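Local coordinates for uncharacterized protein (Bacteroides eggerthii, PDB 4GDZ) that is of unknown function but belongs to the DUF4251 family and folds into a largely antiparallel beta structure with a bound magnesium ion, at residues Q60-T65 with F84-P89. Sequence-based numbering, arbitrary orientation.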
ATOM      1  N   GLN A  60       6.069   2.634  -1.992  1.00 53.28           N
ATOM      2  CA  GLN A  60       6.427   4.006  -2.447  1.00 55.65           C
ATOM      3  C   GLN A  60       5.539   4.463  -3.598  1.00 57.59           C
ATOM      4  O   GLN A  60       4.877   3.661  -4.233  1.00 49.69           O
ATOM      5  CB  GLN A  60       7.901   4.084  -2.890  1.00 60.52           C
ATOM      6  CG  GLN A  60       8.909   4.164  -1.758  1.00 57.25           C
ATOM      7  CD  GLN A  60       8.999   5.533  -1.133  1.00 54.84           C
ATOM      8  OE1 GLN A  60       8.148   6.406  -1.354  1.00 58.92           O
ATOM      9  NE2 GLN A  60      10.014   5.726  -0.344  1.00 51.64           N
ATOM     10  N   THR A  61       5.525   5.764  -3.856  1.00 53.39           N
ATOM     11  CA  THR A  61       4.887   6.310  -5.048  1.00 54.32           C
ATOM     12  C   THR A  61       5.836   7.368  -5.646  1.00 59.50           C
ATOM     13  O   THR A  61       6.793   7.773  -5.001  1.00 56.89           O
ATOM     14  CB  THR A  61       3.582   7.032  -4.716  1.00 58.24           C
ATOM     15  OG1 THR A  61       3.917   8.114  -3.871  1.00 56.89           O
ATOM     16  CG2 THR A  61       2.549   6.110  -3.990  1.00 55.01           C
ATOM     17  N   ALA A  62       5.599   7.765  -6.895  1.00 54.72           N
ATOM     18  CA  ALA A  62       6.218   8.966  -7.481  1.00 58.79           C
ATOM     19  C   ALA A  62       5.162   9.624  -8.334  1.00 53.29           C
ATOM     20  O   ALA A  62       4.316   8.926  -8.926  1.00 57.67           O
ATOM     21  CB  ALA A  62       7.429   8.602  -8.344  1.00 48.51           C
ATOM     22  N   PHE A  63       5.182  10.943  -8.426  1.00 54.64           N
ATOM     23  CA  PHE A  63       4.209  11.634  -9.309  1.00 53.37           C
ATOM     24  C   PHE A  63       4.592  11.527 -10.784  1.00 59.08           C
ATOM     25  O   PHE A  63       5.749  11.302 -11.106  1.00 57.76           O
ATOM     26  CB  PHE A  63       4.005  13.079  -8.903  1.00 58.90           C
ATOM     27  CG  PHE A  63       5.278  13.883  -8.804  1.00 58.14           C
ATOM     28  CD1 PHE A  63       5.878  14.419  -9.947  1.00 67.07           C
ATOM     29  CD2 PHE A  63       5.854  14.115  -7.570  1.00 58.40           C
ATOM     30  CE1 PHE A  63       7.027  15.196  -9.843  1.00 61.36           C
ATOM     31  CE2 PHE A  63       7.004  14.890  -7.464  1.00 61.23           C
ATOM     32  CZ  PHE A  63       7.592  15.401  -8.613  1.00 59.98           C
ATOM     33  N   VAL A  64       3.592  11.637 -11.664  1.00 57.24           N
ATOM     34  CA  VAL A  64       3.766  11.508 -13.115  1.00 56.34           C
ATOM     35  C   VAL A  64       2.854  12.545 -13.776  1.00 62.45           C
ATOM     36  O   VAL A  64       1.929  13.035 -13.160  1.00 57.96           O
ATOM     37  CB  VAL A  64       3.424  10.113 -13.696  1.00 54.46           C
ATOM     38  CG1 VAL A  64       4.282   9.012 -13.072  1.00 52.06           C
ATOM     39  CG2 VAL A  64       1.915   9.814 -13.615  1.00 46.86           C
ATOM     40  N   THR A  65       3.144  12.870 -15.028  1.00 63.18           N
ATOM     41  CA  THR A  65       2.310  13.764 -15.838  1.00 73.89           C
ATOM     42  C   THR A  65       1.130  13.033 -16.465  1.00 58.90           C
ATOM     43  O   THR A  65       1.323  12.088 -17.204  1.00 54.68           O
ATOM     44  CB  THR A  65       3.145  14.318 -17.010  1.00 80.61           C
ATOM     45  OG1 THR A  65       4.350  14.882 -16.485  1.00 77.81           O
ATOM     46  CG2 THR A  65       2.369  15.354 -17.818  1.00 70.02           C
ATOM     47  N   PHE A  84       6.757   7.475 -17.702  1.00 47.33           N
ATOM     48  CA  PHE A  84       7.238   8.130 -16.472  1.00 45.13           C
ATOM     49  C   PHE A  84       8.756   8.016 -16.409  1.00 48.24           C
ATOM     50  O   PHE A  84       9.365   7.015 -16.841  1.00 48.92           O
ATOM     51  CB  PHE A  84       6.536   7.581 -15.224  1.00 48.16           C
ATOM     52  CG  PHE A  84       6.654   6.102 -15.037  1.00 46.05           C
ATOM     53  CD1 PHE A  84       7.737   5.552 -14.331  1.00 45.84           C
ATOM     54  CD2 PHE A  84       5.668   5.244 -15.504  1.00 48.56           C
ATOM     55  CE1 PHE A  84       7.820   4.197 -14.134  1.00 43.33           C
ATOM     56  CE2 PHE A  84       5.766   3.875 -15.328  1.00 48.18           C
ATOM     57  CZ  PHE A  84       6.852   3.344 -14.652  1.00 49.22           C
ATOM     58  N   ASN A  85       9.358   9.080 -15.908  1.00 51.05           N
ATOM     59  CA  ASN A  85      10.770   9.181 -15.799  1.00 48.31           C
ATOM     60  C   ASN A  85      10.958   9.934 -14.466  1.00 53.25           C
ATOM     61  O   ASN A  85      10.924  11.125 -14.444  1.00 51.73           O
ATOM     62  CB  ASN A  85      11.280   9.961 -17.054  1.00 53.05           C
ATOM     63  CG  ASN A  85      12.699  10.422 -16.904  1.00 58.49           C
ATOM     64  OD1 ASN A  85      13.397   9.933 -16.055  1.00 67.05           O
ATOM     65  ND2 ASN A  85      13.134  11.344 -17.741  1.00 61.88           N
ATOM     66  N   THR A  86      11.085   9.213 -13.371  1.00 48.02           N
ATOM     67  CA  THR A  86      10.911   9.763 -12.007  1.00 51.68           C
ATOM     68  C   THR A  86      12.220   9.740 -11.220  1.00 53.68           C
ATOM     69  O   THR A  86      13.208   9.173 -11.658  1.00 49.68           O
ATOM     70  CB  THR A  86       9.854   8.984 -11.198  1.00 52.43           C
ATOM     71  OG1 THR A  86      10.382   7.705 -10.812  1.00 49.01           O
ATOM     72  CG2 THR A  86       8.536   8.769 -12.010  1.00 48.37           C
ATOM     73  N   VAL A  87      12.191  10.353 -10.047  1.00 49.01           N
ATOM     74  CA  VAL A  87      13.335  10.425  -9.151  1.00 47.51           C
ATOM     75  C   VAL A  87      13.536   9.061  -8.401  1.00 44.62           C
ATOM     76  O   VAL A  87      14.565   8.857  -7.746  1.00 51.26           O
ATOM     77  CB  VAL A  87      13.193  11.652  -8.220  1.00 51.17           C
ATOM     78  CG1 VAL A  87      14.219  11.656  -7.082  1.00 55.62           C
ATOM     79  CG2 VAL A  87      13.361  12.951  -9.044  1.00 55.54           C
ATOM     80  N   TYR A  88      12.573   8.140  -8.512  1.00 49.87           N
ATOM     81  CA  TYR A  88      12.760   6.795  -7.928  1.00 49.47           C
ATOM     82  C   TYR A  88      14.007   6.170  -8.633  1.00 46.69           C
ATOM     83  O   TYR A  88      14.010   6.038  -9.832  1.00 49.44           O
ATOM     84  CB  TYR A  88      11.506   5.978  -8.104  1.00 48.00           C
ATOM     85  CG  TYR A  88      11.527   4.614  -7.456  1.00 49.55           C
ATOM     86  CD1 TYR A  88      12.255   3.562  -8.025  1.00 52.67           C
ATOM     87  CD2 TYR A  88      10.815   4.359  -6.299  1.00 52.11           C
ATOM     88  CE1 TYR A  88      12.293   2.298  -7.430  1.00 57.40           C
ATOM     89  CE2 TYR A  88      10.821   3.097  -5.717  1.00 57.09           C
ATOM     90  CZ  TYR A  88      11.558   2.071  -6.279  1.00 60.83           C
ATOM     91  OH  TYR A  88      11.570   0.821  -5.698  1.00 61.74           O
ATOM     92  N   PRO A  89      15.086   5.900  -7.885  1.00 45.68           N
ATOM     93  CA  PRO A  89      16.352   5.582  -8.560  1.00 48.17           C
ATOM     94  C   PRO A  89      16.302   4.219  -9.252  1.00 47.78           C
ATOM     95  O   PRO A  89      15.590   3.309  -8.792  1.00 49.61           O
ATOM     96  CB  PRO A  89      17.358   5.530  -7.431  1.00 51.18           C
ATOM     97  CG  PRO A  89      16.715   6.177  -6.269  1.00 55.59           C
ATOM     98  CD  PRO A  89      15.253   5.973  -6.425  1.00 48.53           C
TER
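Gln-60 meets Tyr-88 through its CB, which lies near the plane of the tyrosine ring at its edge, 4.2 Å from CE2. The chain then bends at chi2 (-77°) and takes the amide away from Tyr-88 to the second subunit, where OE1 is hydrogen-bonded to Thr-134 and NE2 to Thr-145. Tyr-88 also reaches that subunit, packing edge-to-face with its Phe-132, and stacks on Phe-56 of its own chain.

Two residues on, the Ala-62 methyl sits against Thr-86, with CB 3.8 Å from Thr-86 CB and equally far from Thr-86 CG2. That same CG2 passes 3.9 Å from the carbonyl O of Phe-63. With chi1 at 73°, Thr-86 places OG1 between its own backbone N and carbonyl carbon; OG1 accepts a bond from Tyr-88 N (3.2 Å, 142°) and is also hydrogen-bonded to Gly-93 O, which gives the hydroxyl two partners.

At Val-64, CG1 presses on Phe-84 CB at 3.4 Å and approaches the ring obliquely. Val-54, on strand 46-55 next to 61-74 in the sheet, touches both side chains.

No hydrogen bond links 60-65 to 84-89; they meet by van der Waals packing, mostly of side chains, at the open end of the antiparallel beta hairpin 61-74/77-85, where the second strand gives way to an ST turn at Thr-86.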